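Local coordinates for (S)-ureidoglycine aminohydrolase (Escherichia coli, PDB 1RC6), which catalyses the manganese-dependent hydrolysis of (S)-ureidoglycine to (S)-ureidoglycolate and ammonia, the second stereospecific hydrolytic step of allantoin degradation, at residues 55-59 with 200-204; 76-81 with 131-136; 110-114 with 143-147; 173-179 with 253-257. All coordinates share one frame; numbering follows the deposited sequence.

Interaction 1 of 4, residues 55-59 with 200-204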
loop_
_atom_site.group_PDB
_atom_site.type_symbol
_atom_site.label_atom_id
_atom_site.label_comp_id
_atom_site.label_asym_id
_atom_site.label_seq_id
_atom_site.Cartn_x
_atom_site.Cartn_y
_atom_site.Cartn_z
ATOM N N LEU A 55 -13.406 -7.453 4.368
ATOM C CA LEU A 55 -12.327 -8.137 5.049
ATOM C C LEU A 55 -12.180 -7.470 6.410
ATOM O O LEU A 55 -11.423 -7.929 7.257
ATOM C CB LEU A 55 -11.027 -7.982 4.264
ATOM C CG LEU A 55 -10.000 -9.112 4.361
ATOM C CD1 LEU A 55 -8.595 -8.572 4.131
ATOM C CD2 LEU A 55 -10.081 -9.745 5.722
ATOM N N GLY A 56 -12.901 -6.371 6.603
ATOM C CA GLY A 56 -12.828 -5.654 7.861
ATOM C C GLY A 56 -12.138 -4.304 7.760
ATOM O O GLY A 56 -12.267 -3.461 8.647
ATOM N N ALA A 57 -11.412 -4.090 6.669
ATOM C CA ALA A 57 -10.693 -2.841 6.466
ATOM C C ALA A 57 -11.633 -1.675 6.225
ATOM O O ALA A 57 -12.763 -1.853 5.766
ATOM C CB ALA A 57 -9.737 -2.979 5.299
ATOM N N SER A 58 -11.156 -0.478 6.552
ATOM C CA SER A 58 -11.938 0.732 6.358
ATOM C C SER A 58 -11.329 1.460 5.172
ATOM O O SER A 58 -11.320 2.687 5.111
ATOM C CB SER A 58 -11.879 1.610 7.608
ATOM O OG SER A 58 -10.548 2.014 7.884
ATOM N N PHE A 59 -10.798 0.678 4.237
ATOM C CA PHE A 59 -10.184 1.196 3.025
ATOM C C PHE A 59 -10.181 0.090 1.997
ATOM O O PHE A 59 -10.560 -1.045 2.296
ATOM C CB PHE A 59 -8.739 1.628 3.284
ATOM C CG PHE A 59 -7.859 0.531 3.856
ATOM C CD1 PHE A 59 -7.763 0.338 5.233
ATOM C CD2 PHE A 59 -7.125 -0.305 3.015
ATOM C CE1 PHE A 59 -6.948 -0.665 5.763
ATOM C CE2 PHE A 59 -6.311 -1.312 3.535
ATOM C CZ PHE A 59 -6.225 -1.488 4.913
ATOM N N GLN A 200 -5.710 0.679 15.187
ATOM C CA GLN A 200 -5.738 0.980 13.761
ATOM C C GLN A 200 -5.304 -0.193 12.893
ATOM O O GLN A 200 -4.358 -0.917 13.220
ATOM C CB GLN A 200 -4.849 2.193 13.431
ATOM C CG GLN A 200 -4.262 2.951 14.624
ATOM C CD GLN A 200 -3.095 2.221 15.277
ATOM O OE1 GLN A 200 -2.116 1.868 14.611
ATOM N NE2 GLN A 200 -3.192 1.998 16.586
ATOM N N GLU A 201 -6.006 -0.364 11.778
ATOM C CA GLU A 201 -5.712 -1.423 10.821
ATOM C C GLU A 201 -4.410 -1.094 10.094
ATOM O O GLU A 201 -3.855 -0.004 10.236
ATOM C CB GLU A 201 -6.815 -1.508 9.773
ATOM C CG GLU A 201 -8.222 -1.507 10.313
ATOM C CD GLU A 201 -9.197 -0.858 9.342
ATOM O OE1 GLU A 201 -10.414 -1.078 9.490
ATOM O OE2 GLU A 201 -8.753 -0.118 8.437
ATOM N N HIS A 202 -3.937 -2.042 9.301
ATOM C CA HIS A 202 -2.734 -1.843 8.520
ATOM C C HIS A 202 -2.854 -2.695 7.273
ATOM O O HIS A 202 -3.478 -3.753 7.297
ATOM C CB HIS A 202 -1.480 -2.260 9.305
ATOM C CG HIS A 202 -1.112 -1.315 10.404
ATOM N ND1 HIS A 202 -0.972 0.043 10.203
ATOM C CD2 HIS A 202 -0.857 -1.526 11.717
ATOM C CE1 HIS A 202 -0.648 0.626 11.344
ATOM N NE2 HIS A 202 -0.571 -0.304 12.278
ATOM N N GLY A 203 -2.277 -2.215 6.183
ATOM C CA GLY A 203 -2.293 -2.959 4.944
ATOM C C GLY A 203 -0.853 -2.921 4.486
ATOM O O GLY A 203 -0.346 -1.858 4.157
ATOM N N ALA A 204 -0.166 -4.053 4.476
ATOM C CA ALA A 204 1.220 -4.021 4.061
ATOM C C ALA A 204 1.487 -4.881 2.852
ATOM O O ALA A 204 0.947 -5.981 2.717
ATOM C CB ALA A 204 2.108 -4.448 5.200
#

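Interaction 2 of 4, residues 76-81 with 131-136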
loop_
_atom_site.group_PDB
_atom_site.type_symbol
_atom_site.label_atom_id
_atom_site.label_comp_id
_atom_site.label_asym_id
_atom_site.label_seq_id
_atom_site.Cartn_x
_atom_site.Cartn_y
_atom_site.Cartn_z
ATOM N N PHE A 76 -9.349 7.914 -11.073
ATOM C CA PHE A 76 -9.474 6.976 -9.975
ATOM C C PHE A 76 -10.266 7.419 -8.750
ATOM O O PHE A 76 -11.169 6.694 -8.299
ATOM C CB PHE A 76 -8.081 6.511 -9.537
ATOM C CG PHE A 76 -8.094 5.576 -8.359
ATOM C CD1 PHE A 76 -8.912 4.451 -8.354
ATOM C CD2 PHE A 76 -7.281 5.819 -7.254
ATOM C CE1 PHE A 76 -8.921 3.574 -7.264
ATOM C CE2 PHE A 76 -7.279 4.952 -6.158
ATOM C CZ PHE A 76 -8.100 3.828 -6.162
ATOM N N GLY A 77 -9.950 8.582 -8.201
ATOM C CA GLY A 77 -10.658 9.026 -7.003
ATOM C C GLY A 77 -12.179 8.898 -6.846
ATOM O O GLY A 77 -12.784 7.874 -7.151
ATOM N N GLY A 78 -12.797 9.967 -6.344
ATOM C CA GLY A 78 -14.236 9.995 -6.122
ATOM C C GLY A 78 -14.552 11.024 -5.047
ATOM O O GLY A 78 -13.661 11.410 -4.287
ATOM N N GLU A 79 -15.801 11.474 -4.969
ATOM C CA GLU A 79 -16.178 12.473 -3.969
ATOM C C GLU A 79 -15.972 12.000 -2.534
ATOM O O GLU A 79 -16.399 10.909 -2.160
ATOM C CB GLU A 79 -17.639 12.908 -4.162
ATOM C CG GLU A 79 -17.848 13.870 -5.326
ATOM C CD GLU A 79 -17.007 15.134 -5.193
ATOM O OE1 GLU A 79 -17.189 15.860 -4.191
ATOM O OE2 GLU A 79 -16.167 15.400 -6.087
ATOM N N GLY A 80 -15.323 12.840 -1.730
ATOM C CA GLY A 80 -15.066 12.490 -0.344
ATOM C C GLY A 80 -14.101 11.322 -0.196
ATOM O O GLY A 80 -13.943 10.766 0.890
ATOM N N ILE A 81 -13.435 10.965 -1.287
ATOM C CA ILE A 81 -12.509 9.851 -1.294
ATOM C C ILE A 81 -11.085 10.312 -1.542
ATOM O O ILE A 81 -10.834 11.011 -2.521
ATOM C CB ILE A 81 -12.915 8.850 -2.389
ATOM C CG1 ILE A 81 -14.209 8.148 -1.968
ATOM C CG2 ILE A 81 -11.787 7.866 -2.661
ATOM C CD1 ILE A 81 -14.751 7.223 -3.006
ATOM N N LEU A 131 -2.095 0.696 -5.214
ATOM C CA LEU A 131 -3.149 1.692 -5.050
ATOM C C LEU A 131 -3.873 1.581 -3.740
ATOM O O LEU A 131 -4.004 0.489 -3.192
ATOM C CB LEU A 131 -4.172 1.581 -6.171
ATOM C CG LEU A 131 -3.881 2.415 -7.413
ATOM C CD1 LEU A 131 -4.989 2.175 -8.408
ATOM C CD2 LEU A 131 -3.771 3.906 -7.048
ATOM N N TYR A 132 -4.382 2.716 -3.268
ATOM C CA TYR A 132 -5.079 2.766 -2.000
ATOM C C TYR A 132 -6.097 3.884 -1.975
ATOM O O TYR A 132 -5.856 4.962 -2.516
ATOM C CB TYR A 132 -4.057 2.977 -0.887
ATOM C CG TYR A 132 -4.634 3.152 0.500
ATOM C CD1 TYR A 132 -5.181 4.363 0.904
ATOM C CD2 TYR A 132 -4.595 2.109 1.428
ATOM C CE1 TYR A 132 -5.663 4.535 2.208
ATOM C CE2 TYR A 132 -5.078 2.272 2.725
ATOM C CZ TYR A 132 -5.602 3.485 3.111
ATOM O OH TYR A 132 -6.012 3.669 4.417
ATOM N N LYS A 133 -7.241 3.630 -1.352
ATOM C CA LYS A 133 -8.268 4.651 -1.249
ATOM C C LYS A 133 -9.073 4.431 0.017
ATOM O O LYS A 133 -9.209 3.309 0.479
ATOM C CB LYS A 133 -9.205 4.609 -2.454
ATOM C CG LYS A 133 -10.126 3.389 -2.486
ATOM C CD LYS A 133 -11.211 3.519 -3.551
ATOM C CE LYS A 133 -12.089 2.291 -3.585
ATOM N NZ LYS A 133 -13.202 2.401 -4.563
ATOM N N ARG A 134 -9.592 5.513 0.584
ATOM C CA ARG A 134 -10.421 5.447 1.787
ATOM C C ARG A 134 -11.318 6.677 1.800
ATOM O O ARG A 134 -11.093 7.623 1.049
ATOM C CB ARG A 134 -9.571 5.427 3.064
ATOM C CG ARG A 134 -8.931 6.740 3.410
ATOM C CD ARG A 134 -8.134 6.674 4.701
ATOM N NE ARG A 134 -8.968 6.383 5.867
ATOM C CZ ARG A 134 -8.931 5.229 6.533
ATOM N NH1 ARG A 134 -8.101 4.261 6.150
ATOM N NH2 ARG A 134 -9.733 5.034 7.570
ATOM N N ARG A 135 -12.342 6.654 2.643
ATOM C CA ARG A 135 -13.243 7.781 2.742
ATOM C C ARG A 135 -12.649 8.765 3.750
ATOM O O ARG A 135 -12.525 8.471 4.943
ATOM C CB ARG A 135 -14.635 7.302 3.164
ATOM C CG ARG A 135 -15.690 8.393 3.189
ATOM C CD ARG A 135 -17.034 7.856 2.712
ATOM N NE ARG A 135 -17.490 6.687 3.468
ATOM C CZ ARG A 135 -18.580 5.979 3.177
ATOM N NH1 ARG A 135 -19.340 6.312 2.139
ATOM N NH2 ARG A 135 -18.913 4.929 3.919
ATOM N N TYR A 136 -12.258 9.929 3.254
ATOM C CA TYR A 136 -11.658 10.955 4.091
ATOM C C TYR A 136 -12.549 11.519 5.205
ATOM O O TYR A 136 -13.755 11.712 5.024
ATOM C CB TYR A 136 -11.169 12.099 3.215
ATOM C CG TYR A 136 -10.620 13.255 4.002
ATOM C CD1 TYR A 136 -11.394 14.388 4.247
ATOM C CD2 TYR A 136 -9.337 13.205 4.533
ATOM C CE1 TYR A 136 -10.897 15.445 5.004
ATOM C CE2 TYR A 136 -8.825 14.254 5.295
ATOM C CZ TYR A 136 -9.607 15.371 5.528
ATOM O OH TYR A 136 -9.093 16.410 6.278
#

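Interaction 3 of 4, residues 110-114 with 143-147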
loop_
_atom_site.group_PDB
_atom_site.type_symbol
_atom_site.label_atom_id
_atom_site.label_comp_id
_atom_site.label_asym_id
_atom_site.label_seq_id
_atom_site.Cartn_x
_atom_site.Cartn_y
_atom_site.Cartn_z
ATOM N N TYR A 110 -0.252 11.360 -3.643
ATOM C CA TYR A 110 -1.425 11.394 -2.780
ATOM C C TYR A 110 -2.392 12.450 -3.308
ATOM O O TYR A 110 -1.980 13.528 -3.723
ATOM C CB TYR A 110 -1.048 11.741 -1.330
ATOM C CG TYR A 110 -2.262 12.097 -0.490
ATOM C CD1 TYR A 110 -2.810 13.371 -0.535
ATOM C CD2 TYR A 110 -2.936 11.123 0.254
ATOM C CE1 TYR A 110 -4.005 13.672 0.121
ATOM C CE2 TYR A 110 -4.127 11.413 0.915
ATOM C CZ TYR A 110 -4.659 12.690 0.838
ATOM O OH TYR A 110 -5.855 12.980 1.447
ATOM N N CYS A 111 -3.677 12.140 -3.290
ATOM C CA CYS A 111 -4.691 13.085 -3.739
ATOM C C CYS A 111 -5.760 13.295 -2.675
ATOM O O CYS A 111 -6.363 12.335 -2.190
ATOM C CB CYS A 111 -5.381 12.596 -5.013
ATOM S SG CYS A 111 -4.369 12.644 -6.506
ATOM N N PRO A 112 -6.007 14.560 -2.294
ATOM C CA PRO A 112 -7.031 14.827 -1.284
ATOM C C PRO A 112 -8.367 14.448 -1.891
ATOM O O PRO A 112 -8.455 14.172 -3.078
ATOM C CB PRO A 112 -6.907 16.330 -1.054
ATOM C CG PRO A 112 -6.482 16.830 -2.412
ATOM C CD PRO A 112 -5.413 15.820 -2.778
ATOM N N PRO A 113 -9.426 14.432 -1.079
ATOM C CA PRO A 113 -10.777 14.085 -1.531
ATOM C C PRO A 113 -11.208 14.895 -2.736
ATOM O O PRO A 113 -10.962 16.093 -2.802
ATOM C CB PRO A 113 -11.639 14.406 -0.324
ATOM C CG PRO A 113 -10.713 14.195 0.810
ATOM C CD PRO A 113 -9.433 14.815 0.341
ATOM N N GLY A 114 -11.849 14.233 -3.691
ATOM C CA GLY A 114 -12.334 14.920 -4.871
ATOM C C GLY A 114 -11.395 15.003 -6.057
ATOM O O GLY A 114 -11.842 14.898 -7.205
ATOM N N ALA A 143 -7.600 20.758 6.295
ATOM C CA ALA A 143 -7.823 20.155 4.992
ATOM C C ALA A 143 -6.496 19.606 4.482
ATOM O O ALA A 143 -5.449 20.204 4.703
ATOM C CB ALA A 143 -8.386 21.188 4.029
ATOM N N PRO A 144 -6.527 18.447 3.803
ATOM C CA PRO A 144 -5.300 17.845 3.278
ATOM C C PRO A 144 -4.980 18.456 1.918
ATOM O O PRO A 144 -5.687 19.348 1.454
ATOM C CB PRO A 144 -5.668 16.378 3.183
ATOM C CG PRO A 144 -7.084 16.466 2.682
ATOM C CD PRO A 144 -7.698 17.599 3.508
ATOM N N TRP A 145 -3.923 17.976 1.279
ATOM C CA TRP A 145 -3.553 18.496 -0.030
ATOM C C TRP A 145 -2.672 17.530 -0.824
ATOM O O TRP A 145 -2.019 16.648 -0.262
ATOM C CB TRP A 145 -2.840 19.837 0.122
ATOM C CG TRP A 145 -1.630 19.761 0.973
ATOM C CD1 TRP A 145 -0.358 19.444 0.579
ATOM C CD2 TRP A 145 -1.577 19.968 2.392
ATOM N NE1 TRP A 145 0.487 19.444 1.669
ATOM C CE2 TRP A 145 -0.233 19.763 2.794
ATOM C CE3 TRP A 145 -2.538 20.305 3.360
ATOM C CZ2 TRP A 145 0.183 19.889 4.132
ATOM C CZ3 TRP A 145 -2.131 20.430 4.689
ATOM C CH2 TRP A 145 -0.776 20.223 5.063
ATOM N N LEU A 146 -2.671 17.717 -2.141
ATOM C CA LEU A 146 -1.896 16.887 -3.046
ATOM C C LEU A 146 -0.448 16.832 -2.599
ATOM O O LEU A 146 0.146 17.850 -2.268
ATOM C CB LEU A 146 -2.001 17.468 -4.462
ATOM C CG LEU A 146 -1.168 17.095 -5.707
ATOM C CD1 LEU A 146 0.048 16.263 -5.377
ATOM C CD2 LEU A 146 -2.059 16.376 -6.676
ATOM N N VAL A 147 0.109 15.631 -2.567
ATOM C CA VAL A 147 1.507 15.450 -2.208
ATOM C C VAL A 147 2.081 14.443 -3.193
ATOM O O VAL A 147 1.430 13.458 -3.525
ATOM C CB VAL A 147 1.673 14.905 -0.785
ATOM C CG1 VAL A 147 3.148 14.723 -0.470
ATOM C CG2 VAL A 147 1.035 15.849 0.199
#

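Interaction 4 of 4, residues 173-179 with 253-257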
loop_
_atom_site.group_PDB
_atom_site.type_symbol
_atom_site.label_atom_id
_atom_site.label_comp_id
_atom_site.label_asym_id
_atom_site.label_seq_id
_atom_site.Cartn_x
_atom_site.Cartn_y
_atom_site.Cartn_z
ATOM N N LYS A 173 2.151 15.168 8.798
ATOM C CA LYS A 173 1.533 14.716 10.045
ATOM C C LYS A 173 0.365 15.595 10.493
ATOM O O LYS A 173 -0.387 15.213 11.376
ATOM C CB LYS A 173 2.579 14.687 11.158
ATOM C CG LYS A 173 3.913 14.101 10.733
ATOM C CD LYS A 173 3.845 12.598 10.556
ATOM C CE LYS A 173 4.259 11.891 11.832
ATOM N NZ LYS A 173 5.693 12.144 12.167
ATOM N N GLU A 174 0.218 16.771 9.895
ATOM C CA GLU A 174 -0.857 17.699 10.246
ATOM C C GLU A 174 -2.252 17.072 10.243
ATOM O O GLU A 174 -2.577 16.230 9.402
ATOM C CB GLU A 174 -0.853 18.909 9.295
ATOM C CG GLU A 174 0.174 19.987 9.609
ATOM C CD GLU A 174 1.601 19.462 9.650
ATOM O OE1 GLU A 174 2.071 18.908 8.632
ATOM O OE2 GLU A 174 2.258 19.612 10.705
ATOM N N LEU A 175 -3.084 17.522 11.173
ATOM C CA LEU A 175 -4.440 17.023 11.303
ATOM C C LEU A 175 -5.213 17.107 10.009
ATOM O O LEU A 175 -6.276 16.496 9.879
ATOM C CB LEU A 175 -5.191 17.801 12.378
ATOM C CG LEU A 175 -4.514 17.866 13.751
ATOM C CD1 LEU A 175 -5.422 18.587 14.719
ATOM C CD2 LEU A 175 -4.200 16.462 14.248
ATOM N N GLY A 176 -4.694 17.880 9.059
ATOM C CA GLY A 176 -5.362 18.007 7.777
ATOM C C GLY A 176 -5.450 16.614 7.195
ATOM O O GLY A 176 -6.425 16.258 6.502
ATOM N N PHE A 177 -4.424 15.819 7.501
ATOM C CA PHE A 177 -4.356 14.444 7.038
ATOM C C PHE A 177 -4.922 13.487 8.083
ATOM O O PHE A 177 -4.671 13.628 9.275
ATOM C CB PHE A 177 -2.914 14.073 6.706
ATOM C CG PHE A 177 -2.394 14.727 5.457
ATOM C CD1 PHE A 177 -2.331 14.021 4.262
ATOM C CD2 PHE A 177 -2.009 16.062 5.464
ATOM C CE1 PHE A 177 -1.896 14.642 3.093
ATOM C CE2 PHE A 177 -1.577 16.684 4.314
ATOM C CZ PHE A 177 -1.520 15.977 3.125
ATOM N N ASP A 178 -5.700 12.517 7.614
ATOM C CA ASP A 178 -6.312 11.533 8.481
ATOM C C ASP A 178 -5.711 10.148 8.218
ATOM O O ASP A 178 -6.293 9.131 8.581
ATOM C CB ASP A 178 -7.821 11.512 8.240
ATOM C CG ASP A 178 -8.187 10.973 6.872
ATOM O OD1 ASP A 178 -7.274 10.734 6.053
ATOM O OD2 ASP A 178 -9.400 10.792 6.617
ATOM N N MET A 179 -4.544 10.110 7.581
ATOM C CA MET A 179 -3.886 8.841 7.294
ATOM C C MET A 179 -2.438 9.092 6.953
ATOM O O MET A 179 -1.994 10.231 6.909
ATOM C CB MET A 179 -4.541 8.146 6.104
ATOM C CG MET A 179 -4.509 8.990 4.861
ATOM S SD MET A 179 -4.322 8.049 3.346
ATOM C CE MET A 179 -5.900 7.974 2.860
ATOM N N LYS A 253 -1.929 3.390 7.333
ATOM C CA LYS A 253 -2.246 3.603 8.732
ATOM C C LYS A 253 -3.121 4.842 8.844
ATOM O O LYS A 253 -2.727 5.911 8.408
ATOM C CB LYS A 253 -0.938 3.824 9.497
ATOM C CG LYS A 253 -1.055 4.641 10.770
ATOM C CD LYS A 253 0.303 5.222 11.180
ATOM C CE LYS A 253 0.259 5.896 12.558
ATOM N NZ LYS A 253 0.018 4.935 13.686
ATOM N N ASP A 254 -4.313 4.702 9.406
ATOM C CA ASP A 254 -5.198 5.852 9.598
ATOM C C ASP A 254 -4.721 6.548 10.879
ATOM O O ASP A 254 -4.167 5.901 11.773
ATOM C CB ASP A 254 -6.651 5.404 9.773
ATOM C CG ASP A 254 -6.839 4.500 10.972
ATOM O OD1 ASP A 254 -6.394 3.335 10.923
ATOM O OD2 ASP A 254 -7.419 4.956 11.971
ATOM N N CYS A 255 -4.934 7.857 10.976
ATOM C CA CYS A 255 -4.481 8.592 12.148
ATOM C C CYS A 255 -5.106 9.964 12.303
ATOM O O CYS A 255 -5.908 10.398 11.480
ATOM C CB CYS A 255 -2.973 8.762 12.081
ATOM S SG CYS A 255 -2.450 9.618 10.569
ATOM N N ASN A 256 -4.714 10.640 13.380
ATOM C CA ASN A 256 -5.185 11.984 13.703
ATOM C C ASN A 256 -6.694 12.168 13.824
ATOM O O ASN A 256 -7.188 13.288 13.677
ATOM C CB ASN A 256 -4.671 12.999 12.680
ATOM C CG ASN A 256 -3.160 12.976 12.528
ATOM O OD1 ASN A 256 -2.413 12.621 13.455
ATOM N ND2 ASN A 256 -2.698 13.382 11.351
ATOM N N ARG A 257 -7.439 11.108 14.102
ATOM C CA ARG A 257 -8.879 11.271 14.230
ATOM C C ARG A 257 -9.459 10.577 15.449
ATOM O O ARG A 257 -8.950 9.548 15.889
ATOM C CB ARG A 257 -9.579 10.758 12.973
ATOM C CG ARG A 257 -9.272 11.562 11.735
ATOM C CD ARG A 257 -9.976 12.918 11.756
ATOM N NE ARG A 257 -9.697 13.705 10.548
ATOM C CZ ARG A 257 -8.579 14.399 10.341
ATOM N NH1 ARG A 257 -8.418 15.072 9.210
ATOM N NH2 ARG A 257 -7.630 14.435 11.272
#

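Interaction 1 of 4, residues 55-59 with 200-204
Ala57 and Glu201 mark the closest approach of the two backbones, with CA atoms 6.8 Å apart, so the irregular segment 55-59 meets the start of strand 202-208 through side chains and not through sheet pairing. Glu201 spans the gap. Its CG lies anti to the carbonyl carbon (chi1 -47°), and a bend at chi2 carries the carboxylate to the loop at Ser58. There OE2 takes two hydrogen bonds from one residue: Ser58 N donates to it over 3.1 Å at an N-H...O angle of 157°, and Ser58 OG donates to it over 2.8 Å. Both donors use the syn side of OE2 but come from opposite faces of the carboxylate plane, a two-sided grip that should limit rotation of the group. Arg134 lies nearby, and its positive charge would probably help to keep the glutamate ionised.

This is a junction between the two cupin domains of a bicupin: Ser58 precedes the N-terminal domain's strand 60-67, whereas Glu201 adjoins the strand that carries the probable manganese ligand His202. The same OE2 lies at the rim of the Phe59 ring, near its plane, 3.3 Å from Phe59 CE1, with ring and carboxylate planes inclined by 62°. Farther round that ring, Phe59 CZ comes within 4.2 Å of Gly203 CA. Ala57 CB covers part of one ring face, and Phe59 also stacks with Tyr132. His202 has its CB pointing away from segment 55-59, and its ND1 is hydrogen-bonded to Ser252 O.

Interaction 2 of 4, residues 76-81 with 131-136
Phe76 and Leu131 approach from opposite directions, and the leucine covers the aromatic ring: Leu131 CD1 sits 4.2 Å from the centroid of the Phe76 ring and only 9° off its normal, a CH-pi contact over the centre of the face. The setting is the beta-barrel of the N-terminal cupin domain, where a type II turn from Gly78 to Ile81 leads into strand 81-89, the antiparallel neighbour of strand 127-135. With CG anti to the backbone N (chi1 177°), Phe76 extends to that strand. The other methyl, Leu131 CD2, lies 3.8 Å from Phe76 CE2, while Tyr132 O lies at the ring's edge in its plane. Lys133 passes the ring at a slant, bringing its CB to 3.9 Å from Phe76 CZ, and the same CB is 4.2 Å from Ile81 CG2, so the aliphatic start of the lysine touches both phenylalanine and isoleucine. Ile81 pairs with Arg135 as a non-hydrogen-bonded antiparallel pair, and Ile81 CA makes a CA-H...O contact with Arg134 O. Beyond this pair, Tyr136 N donates to Gly80 O over 3.0 Å at 139°.

Interaction 3 of 4, residues 110-114 with 143-147
An antiparallel strand pairing that passes into a proline-rich apolar contact joins residues 110-114 to 143-147 at the margin of the N-terminal cupin domain's sheet, where strand 147-150 is the outermost strand beside 107-111. Tyr110 and Val147 form a hydrogen-bonded pair. Tyr110 N donates to Val147 O over 2.7 Å and almost straight, at 177°; the return bond from Val147 N to Tyr110 O is longer, at 3.2 Å. Tyr110 O also receives a CA-H...O contact from Leu146 CA. On the face carrying the side chains of this pair, Tyr110 CB packs 4.2 Å from Val147 CB.

Tyr110 holds CG anti to its own N (chi1 167°), which lays the ring along the incoming segment: Trp145 O stands obliquely to it, 3.4 Å from Tyr110 CD1, and the far end of the ring crosses Pro144 at an angle, with Pro144 CB 3.8 Å from Tyr110 OH. That hydroxyl is hydrogen-bonded to Glu82 OE1. The strand pairing then gives way to prolines. Pro144 CG rests against two of them, 3.7 Å from Pro112 CB and equally far from Pro113 CD, while Pro112 CD lies 3.4 Å from Leu146 N. Phe177, from the loop before strand 179-186, meets the Tyr110 ring and packs edge-to-face with Trp145.

Pro112, opposite Trp145, has no amide hydrogen to continue the exchange, and beyond Tyr110 and Val147 the segments meet largely through van der Waals contacts of proline rings and Leu146, while the polar tip of the tyrosine is satisfied by a glutamate of the adjoining strand.

Interaction 4 of 4, residues 173-179 with 253-257
Lys253 O meets Met179 CA in a CA-H...O contact of 3.3 Å, at the place where the last strand of the C-terminal cupin domain runs beside the start of strand 179-186. The side chain of Lys253, probably a substrate-binding residue, touches His202, and its amine end lies away from segment 173-179. Asp254 then faces Met179 as a non-hydrogen-bonded antiparallel pair, their CA atoms 4.0 Å apart. Next, Cys255 N donates to Asp178 O over 3.0 Å, nearly straight at 173° although the donor stands well above the carbonyl plane, and Cys255 SG packs against the Met179 backbone.

Chi1 of -55° sets Asn256 CG beside its own N, turning the amide into the 173-179 loop. Its ND2 donates to Phe177 O over 2.9 Å at 163° and more weakly to Lys173 O, tying both limbs of the loop to one amide. Its CB carries Leu175 CD2 at 3.8 Å. Arg257, bent at chi2, closes on the same loop end-on: NH1 and NH2 both donate to Leu175 O, over 2.7 Å and 2.8 Å, with the oxygen near the guanidinium plane. NH2 also bonds to Asn256 O, so three bonds should hold that plane in place, and Asp178 CB covers part of one guanidinium face.

Arg257 NE and Asp178 OD2 both bond to the backbone of Val137, just past strand 127-135; these loop residues join the C-terminal domain to the N-terminal one, and at the start of strand 179-186 Met179 touches Tyr132 and Arg134.

Overall arrangement
Interaction 1 joins the two cupin domains; the others lie within one domain each but touch across the boundary. Interactions 2 and 3 share the N-terminal sheet, their centres 10 Å apart, with Tyr136 packing on Pro113 and Pro144. Interactions 1 and 4 reach adjacent C-terminal strands, 202-208 and 247-254, and their segments alternate along the chain. Cross-links run through interaction 2: Arg134 NH2 is 3.1 Å from Ser58 OG of interaction 1, and Tyr136 OH is 2.7 Å from Gly176 O of interaction 4. The probable active site lies beside interactions 1 and 4, where the side chains of His202 and Lys253 are about 4 Å apart; that of Tyr110 stays about 12 Å from the lysine's.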